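Long-range contacts in membrane-bound protease PH1510 (Pyrococcus horikoshii, PDB 6M4B), which cleaves proteins preferentially near hydrophobic or aromatic residues, degrading casein and a stomatin homolog in vitro, this chain being its N-terminal serine protease domain: residues A[12-17]-A[43-48]; A[73-78]-A[96-101]; A[85-90]-A[131-136]; A[181-186]-A[199-204]. The protein carries 1 engineered substitution. All blocks are in the same frame, centred on the assembly; numbering follows the deposited sequence.

Overall arrangement
Contacts 1 and 2 belong to one parallel sheet, where strands 41-47 and 70-74 are neighbours: their centres are about 11 Å apart, and Leu46 N probably donates to Tyr73 O at 2.7 Å. Contact 3 packs two helices whose centre is about 17 Å from that of contact 1; the two meet where Thr48 CG2 lies 3.6 Å from Gly85 CA. Here the active site is near: the engineered Ala83, in place of the nucleophile, has its side chain about 7 Å from that of Thr48 and about 6 Å from that of Thr86. Contact 4 is remote, its centre about 20 Å from that of contact 1 and 25 Å from that of contact 3.

Contact 1. Residues A[12-17]-A[43-48]; sequences VAQIKG and IIELDT
Thr48 OG1 donates to Gly17 O at 2.7 Å and also takes a hydrogen bond from the backbone N of Gly50, a substrate-binding residue. The hydroxyl lies opposite its own backbone N across the CA-CB bond (chi1 -177°), which swings it to Gly17; it meets the carbonyl from a direction tilted 31° off its plane. Upstream, 12-16 and 43-47 run as parallel strands in one-to-one register. Five backbone bonds join segments 12-17 and 43-48: Ala13 N gives to Ile43 O, Ala13 O takes from Glu45 N at 2.8 Å, and the alternation continues through Ile15 to Gly17 N on Asp47 O.

Side chains leave on two faces. Ile15 spreads over the Ala13 face, its CD1 on Ile44 CG2 and its CG2 on Leu46 CD1, both at 4.0 Å; helix 21-36, which connects the strands in a beta-alpha-beta unit, lays Phe27 over this layer. On the other face the Glu45 carboxylate sits between neighbours of the facing strand. OE2 of Glu45 comes within 3.7 Å of Val12 CG1, while OE1 rests 3.5 Å from Gln14 CG, with the Gln14 amide turned 85° to the carboxylate. Lys16 NZ is 5.3 Å from Asp47 OD2, too far for a salt bridge, and Asp47 OD1 is taken by Ser80 N.

The main chain thus sets the register, while the Thr48 hydroxyl links Gly17 O and the substrate-binding Gly50; the buried Glu45 carboxylate, next to aliphatic carbons, would probably feel the Lys16 charge only from afar.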
loop_
_atom_site.group_PDB
_atom_site.type_symbol
_atom_site.label_atom_id
_atom_site.label_comp_id
_atom_site.label_asym_id
_atom_site.label_seq_id
_atom_site.Cartn_x
_atom_site.Cartn_y
_atom_site.Cartn_z
ATOM N N VAL A 12 23.102 5.592 -8.081
ATOM C CA VAL A 12 22.928 6.526 -6.977
ATOM C C VAL A 12 22.185 7.737 -7.559
ATOM O O VAL A 12 22.615 8.266 -8.574
ATOM C CB VAL A 12 24.271 6.967 -6.371
ATOM C CG1 VAL A 12 24.087 7.965 -5.259
ATOM C CG2 VAL A 12 25.038 5.770 -5.815
ATOM N N ALA A 13 21.083 8.156 -6.932
ATOM C CA ALA A 13 20.444 9.404 -7.282
ATOM C C ALA A 13 20.182 10.212 -6.043
ATOM O O ALA A 13 20.296 9.719 -4.922
ATOM C CB ALA A 13 19.172 9.148 -8.037
ATOM N N GLN A 14 19.859 11.468 -6.247
ATOM C CA GLN A 14 19.645 12.400 -5.159
ATOM C C GLN A 14 18.224 12.895 -5.297
ATOM O O GLN A 14 17.796 13.236 -6.411
ATOM C CB GLN A 14 20.558 13.586 -5.260
ATOM C CG GLN A 14 22.035 13.300 -5.125
ATOM C CD GLN A 14 22.845 14.562 -4.940
ATOM O OE1 GLN A 14 23.094 14.993 -3.815
ATOM N NE2 GLN A 14 23.248 15.170 -6.045
ATOM N N ILE A 15 17.500 12.915 -4.181
ATOM C CA ILE A 15 16.191 13.553 -4.110
ATOM C C ILE A 15 16.155 14.445 -2.874
ATOM O O ILE A 15 16.383 13.987 -1.731
ATOM C CB ILE A 15 15.050 12.512 -4.200
ATOM C CG1 ILE A 15 15.000 11.964 -5.632
ATOM C CG2 ILE A 15 13.689 13.135 -3.870
ATOM C CD1 ILE A 15 14.170 10.742 -5.816
ATOM N N LYS A 16 15.959 15.738 -3.136
ATOM C CA LYS A 16 15.913 16.767 -2.121
ATOM C C LYS A 16 14.631 17.598 -2.192
ATOM O O LYS A 16 14.043 17.743 -3.264
ATOM C CB LYS A 16 17.102 17.703 -2.291
ATOM C CG LYS A 16 18.443 16.997 -2.336
ATOM C CD LYS A 16 19.595 17.943 -2.026
ATOM C CE LYS A 16 20.949 17.270 -2.231
ATOM N NZ LYS A 16 22.001 17.893 -1.369
ATOM N N GLY A 17 14.241 18.188 -1.065
ATOM C CA GLY A 17 13.097 19.113 -1.021
ATOM C C GLY A 17 11.771 18.436 -0.702
ATOM O O GLY A 17 11.720 17.266 -0.295
ATOM N N ILE A 43 20.544 3.351 -4.986
ATOM C CA ILE A 43 20.634 4.101 -3.748
ATOM C C ILE A 43 20.068 5.493 -4.025
ATOM O O ILE A 43 20.429 6.148 -4.992
ATOM C CB ILE A 43 22.065 4.259 -3.247
ATOM C CG1 ILE A 43 22.649 2.874 -2.886
ATOM C CG2 ILE A 43 22.100 5.180 -2.015
ATOM C CD1 ILE A 43 24.166 2.870 -2.750
ATOM N N ILE A 44 19.139 5.912 -3.182
ATOM C CA ILE A 44 18.545 7.209 -3.293
ATOM C C ILE A 44 18.925 7.966 -2.065
ATOM O O ILE A 44 18.529 7.604 -0.972
ATOM C CB ILE A 44 17.047 7.101 -3.524
ATOM C CG1 ILE A 44 16.861 6.534 -4.930
ATOM C CG2 ILE A 44 16.392 8.464 -3.349
ATOM C CD1 ILE A 44 15.452 6.201 -5.275
ATOM N N GLU A 45 19.730 9.011 -2.283
ATOM C CA GLU A 45 20.185 9.913 -1.234
ATOM C C GLU A 45 19.058 10.919 -0.980
ATOM O O GLU A 45 18.726 11.714 -1.855
ATOM C CB GLU A 45 21.463 10.631 -1.646
ATOM C CG GLU A 45 22.685 9.715 -1.633
ATOM C CD GLU A 45 23.940 10.353 -2.242
ATOM O OE1 GLU A 45 23.830 11.454 -2.821
ATOM O OE2 GLU A 45 25.031 9.747 -2.160
ATOM N N LEU A 46 18.434 10.824 0.187
ATOM C CA LEU A 46 17.172 11.506 0.429
ATOM C C LEU A 46 17.334 12.554 1.515
ATOM O O LEU A 46 17.956 12.309 2.525
ATOM C CB LEU A 46 16.081 10.508 0.845
ATOM C CG LEU A 46 14.683 11.083 1.118
ATOM C CD1 LEU A 46 14.022 11.534 -0.173
ATOM C CD2 LEU A 46 13.851 10.038 1.814
ATOM N N ASP A 47 16.821 13.751 1.242
ATOM C CA ASP A 47 16.793 14.851 2.210
ATOM C C ASP A 47 15.457 15.583 1.982
ATOM O O ASP A 47 15.247 16.246 0.954
ATOM C CB ASP A 47 17.985 15.794 1.997
ATOM C CG ASP A 47 18.109 16.865 3.084
ATOM O OD1 ASP A 47 17.424 16.767 4.125
ATOM O OD2 ASP A 47 18.956 17.779 2.937
ATOM N N THR A 48 14.536 15.412 2.913
ATOM C CA THR A 48 13.209 15.990 2.737
ATOM C C THR A 48 12.624 16.354 4.082
ATOM O O THR A 48 12.858 15.659 5.064
ATOM C CB THR A 48 12.269 15.037 1.984
ATOM O OG1 THR A 48 11.006 15.675 1.766
ATOM C CG2 THR A 48 12.033 13.716 2.744
#

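Contact 2. Residues A[73-78]-A[96-101]; sequences YVYPPG and AMAPGT
The Tyr73 ring turns an edge to Ala96, whose O lies in the ring plane 3.5 Å from Tyr73 CD1, while Tyr75 CB lies over the centre of one face. Ala96 CB touches the same CD1 of Tyr73. The ring of Tyr75 carries Pro76 CB over one face, shifted toward the rim and 4.0 Å above the plane; the peptide between these two residues is cis. Ala98 CB approaches Tyr75 CD2 obliquely at 4.1 Å. The Tyr73 hydroxyl is bonded to Ala172 O.

On the opposite face of the sheet, Val74 and Met97 lie side by side, Val74 CG2 against Met97 CG at 3.7 Å.

Strands 70-74 and 94-97 are neighbours in the parallel sheet of this ClpP/crotonase-type domain. Their last bonds here are Val74 N to Ala96 O and a nearly straight Ala98 N to Val74 O (173°). Both segments then leave the sheet, 98-101 through a type II turn whose third residue, Gly100, has the positive phi that favours glycine.

Thr101 closes that turn. Its OG1, set between its own N and carbonyl carbon (chi1 58°), donates to Ala98 O at 2.6 Å in the carbonyl plane. This turns CG2 of Thr101 toward segment 73-78, 3.4 Å from Val74 O and near Pro76 O. Beyond it, Pro77 CB rests 3.3 Å from Pro99 O, and Gly78 N bonds to Gly100 O from above the carbonyl plane.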
loop_
_atom_site.group_PDB
_atom_site.type_symbol
_atom_site.label_atom_id
_atom_site.label_comp_id
_atom_site.label_asym_id
_atom_site.label_seq_id
_atom_site.Cartn_x
_atom_site.Cartn_y
_atom_site.Cartn_z
ATOM N N TYR A 73 18.898 6.338 1.569
ATOM C CA TYR A 73 20.085 6.764 2.263
ATOM C C TYR A 73 19.868 8.207 2.640
ATOM O O TYR A 73 19.839 9.082 1.776
ATOM C CB TYR A 73 21.312 6.621 1.387
ATOM C CG TYR A 73 22.683 6.980 1.996
ATOM C CD1 TYR A 73 22.898 6.970 3.361
ATOM C CD2 TYR A 73 23.770 7.315 1.170
ATOM C CE1 TYR A 73 24.137 7.247 3.900
ATOM C CE2 TYR A 73 25.032 7.616 1.704
ATOM C CZ TYR A 73 25.227 7.544 3.055
ATOM O OH TYR A 73 26.474 7.821 3.613
ATOM N N VAL A 74 19.693 8.427 3.936
ATOM C CA VAL A 74 19.459 9.758 4.448
ATOM C C VAL A 74 20.820 10.474 4.518
ATOM O O VAL A 74 21.686 10.160 5.353
ATOM C CB VAL A 74 18.782 9.753 5.833
ATOM C CG1 VAL A 74 18.331 11.188 6.170
ATOM C CG2 VAL A 74 17.579 8.803 5.833
ATOM N N TYR A 75 20.987 11.429 3.627
ATOM C CA TYR A 75 22.305 11.949 3.255
ATOM C C TYR A 75 22.097 13.264 2.474
ATOM O O TYR A 75 21.106 13.359 1.714
ATOM C CB TYR A 75 23.009 10.897 2.383
ATOM C CG TYR A 75 24.371 11.277 1.875
ATOM C CD1 TYR A 75 24.513 12.032 0.697
ATOM C CD2 TYR A 75 25.526 10.862 2.542
ATOM C CE1 TYR A 75 25.776 12.374 0.215
ATOM C CE2 TYR A 75 26.797 11.214 2.081
ATOM C CZ TYR A 75 26.903 11.959 0.919
ATOM O OH TYR A 75 28.124 12.293 0.462
ATOM N N PRO A 76 23.032 14.245 2.609
ATOM C CA PRO A 76 24.321 14.282 3.346
ATOM C C PRO A 76 24.123 14.560 4.793
ATOM O O PRO A 76 22.994 14.799 5.193
ATOM C CB PRO A 76 25.070 15.469 2.709
ATOM C CG PRO A 76 23.985 16.361 2.228
ATOM C CD PRO A 76 22.854 15.458 1.780
ATOM N N PRO A 77 25.210 14.528 5.603
ATOM C CA PRO A 77 25.024 14.847 7.028
ATOM C C PRO A 77 24.295 16.197 7.135
ATOM O O PRO A 77 24.449 17.038 6.257
ATOM C CB PRO A 77 26.466 14.890 7.563
ATOM C CG PRO A 77 27.180 13.865 6.722
ATOM C CD PRO A 77 26.607 14.138 5.332
ATOM N N GLY A 78 23.428 16.344 8.137
ATOM C CA GLY A 78 22.488 17.455 8.198
ATOM C C GLY A 78 21.124 17.159 7.591
ATOM O O GLY A 78 20.163 17.805 7.957
ATOM N N ALA A 96 19.731 3.333 5.167
ATOM C CA ALA A 96 20.998 3.782 5.717
ATOM C C ALA A 96 20.891 5.258 6.093
ATOM O O ALA A 96 20.228 6.045 5.390
ATOM C CB ALA A 96 22.093 3.590 4.689
ATOM N N MET A 97 21.549 5.616 7.178
ATOM C CA MET A 97 21.658 7.034 7.595
ATOM C C MET A 97 23.125 7.507 7.814
ATOM O O MET A 97 23.923 6.804 8.385
ATOM C CB MET A 97 20.834 7.278 8.861
ATOM C CG MET A 97 19.312 7.114 8.670
ATOM S SD MET A 97 18.441 7.367 10.216
ATOM C CE MET A 97 18.498 9.150 10.322
ATOM N N ALA A 98 23.458 8.657 7.261
ATOM C CA ALA A 98 24.753 9.311 7.543
ATOM C C ALA A 98 24.743 9.876 8.961
ATOM O O ALA A 98 23.669 10.217 9.458
ATOM C CB ALA A 98 24.992 10.440 6.567
ATOM N N PRO A 99 25.912 9.925 9.639
ATOM C CA PRO A 99 25.900 10.561 10.976
ATOM C C PRO A 99 25.490 12.014 10.832
ATOM O O PRO A 99 25.686 12.599 9.744
ATOM C CB PRO A 99 27.339 10.410 11.464
ATOM C CG PRO A 99 27.879 9.220 10.707
ATOM C CD PRO A 99 27.224 9.321 9.338
ATOM N N GLY A 100 24.795 12.523 11.856
ATOM C CA GLY A 100 24.211 13.870 11.848
ATOM C C GLY A 100 22.905 14.040 11.094
ATOM O O GLY A 100 22.536 15.158 10.711
ATOM N N THR A 101 22.195 12.936 10.831
ATOM C CA THR A 101 20.931 13.025 10.091
ATOM C C THR A 101 19.805 12.675 11.027
ATOM O O THR A 101 20.023 12.327 12.173
ATOM C CB THR A 101 20.886 12.120 8.836
ATOM O OG1 THR A 101 21.115 10.758 9.210
ATOM C CG2 THR A 101 21.893 12.575 7.802
#

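Contact 3. Residues A[85-90]-A[131-136]; sequences GTYIAL and AYIKSL
Ile133 lays its CD1 over one face of the Tyr87 ring, 4.0 Å from the centroid and 15° off the normal, while Ile133 CB comes to Tyr87 CE2 at 3.6 Å. The two side chains meet nearly at right angles, Ile133 CG1 being swung roughly opposite its backbone N (chi1 -152°). Tyr132 meets the same tyrosine rim to rim: CD2 of Tyr87 is 3.5 Å from CD2 of Tyr132, and with planes 22° apart neither ring covers the other. Near the plane of the Tyr87 ring, Leu136 CD1 sits at its edge and reaches back to Tyr87 O at 3.5 Å. A smaller alanine in place of Tyr87 would probably leave Ile133 CD1 without the face it rests on and open a gap beside Tyr132.

Leu90 CD1 continues the apolar layer onto Ile133 CG1 at 3.7 Å. At its end one water donates to both Leu90 O and Leu136 O, at 2.6 Å each, joining the two carbonyls.

Segments 85-90 and 131-136 run roughly parallel, their axes 9.6 Å apart, in the ClpP/crotonase-like domain. Helix 84-90 starts just after the engineered Ala83 at the nucleophile position, and helix 123-139 carries the other active-site residue, Lys124, near its start.

Farther out, Met56 of helix 53-64 touches both tyrosines, and Phe150 and Ile151 of helix 144-152 back Ile133. Thr86 OG1 is fixed by Ala81 O, and its side chain touches the substrate-binding Cys106. Across the dimer, Ser135 packs on Ser135 of the second subunit.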
loop_
_atom_site.group_PDB
_atom_site.type_symbol
_atom_site.label_atom_id
_atom_site.label_comp_id
_atom_site.label_asym_id
_atom_site.label_seq_id
_atom_site.Cartn_x
_atom_site.Cartn_y
_atom_site.Cartn_z
ATOM N N GLY A 85 8.830 11.596 4.359
ATOM C CA GLY A 85 10.109 10.977 4.071
ATOM C C GLY A 85 10.379 9.719 4.883
ATOM O O GLY A 85 11.110 8.834 4.411
ATOM N N THR A 86 9.856 9.674 6.124
ATOM C CA THR A 86 10.031 8.528 6.981
ATOM C C THR A 86 9.395 7.283 6.383
ATOM O O THR A 86 9.987 6.211 6.435
ATOM C CB THR A 86 9.443 8.826 8.326
ATOM O OG1 THR A 86 10.152 9.947 8.890
ATOM C CG2 THR A 86 9.569 7.674 9.250
ATOM N N TYR A 87 8.211 7.458 5.770
ATOM C CA TYR A 87 7.452 6.399 5.155
ATOM C C TYR A 87 8.181 5.855 3.909
ATOM O O TYR A 87 8.187 4.662 3.680
ATOM C CB TYR A 87 6.042 6.880 4.712
ATOM C CG TYR A 87 5.085 7.337 5.837
ATOM C CD1 TYR A 87 5.200 8.596 6.432
ATOM C CD2 TYR A 87 4.014 6.536 6.235
ATOM C CE1 TYR A 87 4.309 9.017 7.403
ATOM C CE2 TYR A 87 3.112 6.968 7.172
ATOM C CZ TYR A 87 3.253 8.206 7.742
ATOM O OH TYR A 87 2.382 8.614 8.677
ATOM N N ILE A 88 8.795 6.737 3.122
ATOM C CA ILE A 88 9.577 6.331 1.951
ATOM C C ILE A 88 10.697 5.420 2.423
ATOM O O ILE A 88 10.873 4.334 1.903
ATOM C CB ILE A 88 10.124 7.580 1.196
ATOM C CG1 ILE A 88 8.962 8.413 0.591
ATOM C CG2 ILE A 88 11.075 7.206 0.048
ATOM C CD1 ILE A 88 9.351 9.809 0.132
ATOM N N ALA A 89 11.395 5.843 3.477
ATOM C CA ALA A 89 12.408 5.018 4.086
ATOM C C ALA A 89 11.876 3.675 4.608
ATOM O O ALA A 89 12.393 2.615 4.185
ATOM C CB ALA A 89 13.091 5.761 5.204
ATOM N N LEU A 90 10.824 3.696 5.453
ATOM C CA LEU A 90 10.232 2.446 5.952
ATOM C C LEU A 90 9.681 1.525 4.894
ATOM O O LEU A 90 9.613 0.304 5.103
ATOM C CB LEU A 90 9.185 2.701 7.023
ATOM C CG LEU A 90 9.709 3.376 8.262
ATOM C CD1 LEU A 90 8.546 3.839 9.113
ATOM C CD2 LEU A 90 10.589 2.407 9.047
ATOM N N ALA A 131 -1.986 3.053 11.209
ATOM C CA ALA A 131 -2.081 1.727 10.626
ATOM C C ALA A 131 -1.116 1.594 9.422
ATOM O O ALA A 131 -0.450 0.562 9.288
ATOM C CB ALA A 131 -3.499 1.412 10.209
ATOM N N TYR A 132 -1.007 2.628 8.588
ATOM C CA TYR A 132 -0.140 2.542 7.404
ATOM C C TYR A 132 1.374 2.468 7.762
ATOM O O TYR A 132 2.089 1.562 7.293
ATOM C CB TYR A 132 -0.406 3.685 6.497
ATOM C CG TYR A 132 0.346 3.682 5.224
ATOM C CD1 TYR A 132 0.102 2.720 4.258
ATOM C CD2 TYR A 132 1.283 4.677 4.942
ATOM C CE1 TYR A 132 0.785 2.696 3.068
ATOM C CE2 TYR A 132 1.942 4.700 3.728
ATOM C CZ TYR A 132 1.730 3.716 2.814
ATOM O OH TYR A 132 2.398 3.751 1.626
ATOM N N ILE A 133 1.824 3.339 8.656
ATOM C CA ILE A 133 3.238 3.388 9.042
ATOM C C ILE A 133 3.664 2.106 9.780
ATOM O O ILE A 133 4.735 1.562 9.511
ATOM C CB ILE A 133 3.601 4.649 9.842
ATOM C CG1 ILE A 133 5.081 4.994 9.607
ATOM C CG2 ILE A 133 3.282 4.513 11.342
ATOM C CD1 ILE A 133 5.521 6.266 10.264
ATOM N N LYS A 134 2.761 1.555 10.578
ATOM C CA LYS A 134 3.013 0.304 11.262
ATOM C C LYS A 134 3.109 -0.879 10.311
ATOM O O LYS A 134 3.926 -1.776 10.502
ATOM C CB LYS A 134 1.970 0.034 12.327
ATOM C CG LYS A 134 2.185 0.834 13.598
ATOM C CD LYS A 134 1.081 0.613 14.612
ATOM C CE LYS A 134 1.070 -0.786 15.224
ATOM N NZ LYS A 134 1.307 -0.761 16.679
ATOM N N SER A 135 2.311 -0.855 9.266
ATOM C CA SER A 135 2.346 -1.865 8.275
ATOM C C SER A 135 3.679 -1.843 7.504
ATOM O O SER A 135 4.196 -2.903 7.242
ATOM C CB SER A 135 1.184 -1.718 7.299
ATOM O OG SER A 135 1.327 -0.655 6.369
ATOM N N LEU A 136 4.200 -0.655 7.148
ATOM C CA LEU A 136 5.484 -0.568 6.482
ATOM C C LEU A 136 6.591 -1.129 7.403
ATOM O O LEU A 136 7.405 -1.918 6.948
ATOM C CB LEU A 136 5.801 0.859 6.040
ATOM C CG LEU A 136 4.786 1.542 5.104
ATOM C CD1 LEU A 136 5.305 2.909 4.763
ATOM C CD2 LEU A 136 4.600 0.701 3.856
HETATM O O HOH W 1 8.151 -1.700 4.433
#

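Contact 4. Residues A[181-186]-A[199-204]; sequences KSNGMK and NFTNVE
Ser182, at the end of helix 175-182, sets its CB in the plane of the Phe200 ring, 3.8 Å from CE2 at the ring edge, while its hydroxyl turns back to Leu178 O. Asn183 is the first residue to leave the helical path, and its amide does most of the joining. With CG opposite the backbone N (chi1 -174°), the side chain reaches across to 199-201. Asn183 OD1 accepts Phe200 N at 2.8 Å in a nearly straight bond (171°), the donor standing above the amide plane and not on a lone pair. From the same group, ND2 of Asn183 donates to Thr201 OG1 at 2.9 Å, so two bonds fix its rotation. A leucine in its place would probably leave Phe200 N and Thr201 OG1 without these partners.

Gly184 follows with a positive phi, where a side chain would press on the preceding carbonyl, and Met185 N closes back on Ser182 O at 3.1 Å. Gly184 and Met185 also bond to the backbone of Leu198. The arrangement is a type II beta turn at a helix exit, its second residue tying down by its amide the loop that leads into edge strand 204-207 of the parallel sheet.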
loop_
_atom_site.group_PDB
_atom_site.type_symbol
_atom_site.label_atom_id
_atom_site.label_comp_id
_atom_site.label_asym_id
_atom_site.label_seq_id
_atom_site.Cartn_x
_atom_site.Cartn_y
_atom_site.Cartn_z
ATOM N N LYS A 181 29.089 -2.047 4.468
ATOM C CA LYS A 181 28.247 -2.613 5.570
ATOM C C LYS A 181 26.960 -3.276 5.079
ATOM O O LYS A 181 26.384 -4.117 5.796
ATOM C CB LYS A 181 27.872 -1.514 6.555
ATOM C CG LYS A 181 29.059 -0.966 7.340
ATOM C CD LYS A 181 28.711 0.349 8.020
ATOM C CE LYS A 181 29.566 0.604 9.248
ATOM N NZ LYS A 181 28.924 1.598 10.143
ATOM N N SER A 182 26.482 -2.863 3.900
ATOM C CA SER A 182 25.247 -3.419 3.338
ATOM C C SER A 182 25.513 -4.744 2.635
ATOM O O SER A 182 24.574 -5.544 2.408
ATOM C CB SER A 182 24.581 -2.457 2.375
ATOM O OG SER A 182 24.100 -1.321 3.066
ATOM N N ASN A 183 26.776 -4.981 2.273
ATOM C CA ASN A 183 27.136 -6.171 1.488
ATOM C C ASN A 183 26.811 -7.429 2.243
ATOM O O ASN A 183 27.216 -7.560 3.369
ATOM C CB ASN A 183 28.643 -6.147 1.196
ATOM C CG ASN A 183 29.074 -7.251 0.276
ATOM O OD1 ASN A 183 28.300 -7.747 -0.535
ATOM N ND2 ASN A 183 30.322 -7.577 0.337
ATOM N N GLY A 184 26.092 -8.350 1.627
ATOM C CA GLY A 184 25.652 -9.606 2.269
ATOM C C GLY A 184 24.362 -9.544 3.102
ATOM O O GLY A 184 23.946 -10.568 3.644
ATOM N N MET A 185 23.745 -8.367 3.232
ATOM C CA MET A 185 22.468 -8.324 3.922
ATOM C C MET A 185 21.289 -8.562 2.968
ATOM O O MET A 185 21.358 -8.299 1.748
ATOM C CB MET A 185 22.366 -7.213 5.011
ATOM C CG MET A 185 22.568 -5.767 4.729
ATOM S SD MET A 185 22.189 -4.823 6.219
ATOM C CE MET A 185 23.547 -4.739 7.419
ATOM N N LYS A 186 20.269 -9.227 3.498
ATOM C CA LYS A 186 19.015 -9.407 2.781
ATOM C C LYS A 186 18.184 -8.141 2.761
ATOM O O LYS A 186 18.190 -7.363 3.691
ATOM C CB LYS A 186 18.185 -10.519 3.402
ATOM C CG LYS A 186 18.950 -11.820 3.492
ATOM C CD LYS A 186 18.091 -12.996 3.906
ATOM C CE LYS A 186 18.023 -14.033 2.805
ATOM N NZ LYS A 186 17.954 -15.371 3.442
ATOM N N ASN A 199 24.761 -7.928 -3.083
ATOM C CA ASN A 199 26.141 -8.288 -3.395
ATOM C C ASN A 199 26.879 -7.091 -3.856
ATOM O O ASN A 199 26.710 -6.624 -4.997
ATOM C CB ASN A 199 26.173 -9.350 -4.456
ATOM C CG ASN A 199 27.569 -9.580 -5.009
ATOM O OD1 ASN A 199 28.582 -9.190 -4.436
ATOM N ND2 ASN A 199 27.607 -10.229 -6.150
ATOM N N PHE A 200 27.683 -6.562 -2.944
ATOM C CA PHE A 200 28.380 -5.325 -3.215
ATOM C C PHE A 200 29.876 -5.460 -3.084
ATOM O O PHE A 200 30.596 -4.474 -2.972
ATOM C CB PHE A 200 27.929 -4.232 -2.223
ATOM C CG PHE A 200 26.489 -3.766 -2.382
ATOM C CD1 PHE A 200 25.864 -3.644 -3.648
ATOM C CD2 PHE A 200 25.816 -3.341 -1.284
ATOM C CE1 PHE A 200 24.588 -3.146 -3.748
ATOM C CE2 PHE A 200 24.529 -2.845 -1.373
ATOM C CZ PHE A 200 23.924 -2.739 -2.587
ATOM N N THR A 201 30.373 -6.669 -3.145
ATOM C CA THR A 201 31.797 -6.875 -2.994
ATOM C C THR A 201 32.606 -6.102 -4.053
ATOM O O THR A 201 33.507 -5.373 -3.707
ATOM C CB THR A 201 32.064 -8.363 -3.047
ATOM O OG1 THR A 201 31.215 -8.985 -2.065
ATOM C CG2 THR A 201 33.577 -8.658 -2.782
ATOM N N ASN A 202 32.224 -6.214 -5.317
ATOM C CA ASN A 202 32.840 -5.436 -6.403
ATOM C C ASN A 202 31.776 -4.891 -7.272
ATOM O O ASN A 202 31.084 -5.648 -7.970
ATOM C CB ASN A 202 33.755 -6.325 -7.231
ATOM C CG ASN A 202 34.974 -6.717 -6.457
ATOM O OD1 ASN A 202 35.135 -7.853 -6.037
ATOM N ND2 ASN A 202 35.810 -5.741 -6.193
ATOM N N VAL A 203 31.609 -3.584 -7.228
ATOM C CA VAL A 203 30.452 -2.964 -7.846
ATOM C C VAL A 203 30.845 -1.668 -8.532
ATOM O O VAL A 203 31.781 -1.044 -8.127
ATOM C CB VAL A 203 29.368 -2.790 -6.799
ATOM C CG1 VAL A 203 29.875 -1.998 -5.633
ATOM C CG2 VAL A 203 28.209 -2.059 -7.390
ATOM N N GLU A 204 30.200 -1.346 -9.655
ATOM C CA GLU A 204 30.443 -0.087 -10.353
ATOM C C GLU A 204 29.395 0.900 -9.955
ATOM O O GLU A 204 28.248 0.740 -10.299
ATOM C CB GLU A 204 30.424 -0.283 -11.866
ATOM C CG GLU A 204 31.599 -1.134 -12.342
ATOM C CD GLU A 204 31.562 -1.472 -13.822
ATOM O OE1 GLU A 204 31.394 -0.508 -14.626
ATOM O OE2 GLU A 204 31.754 -2.691 -14.149
#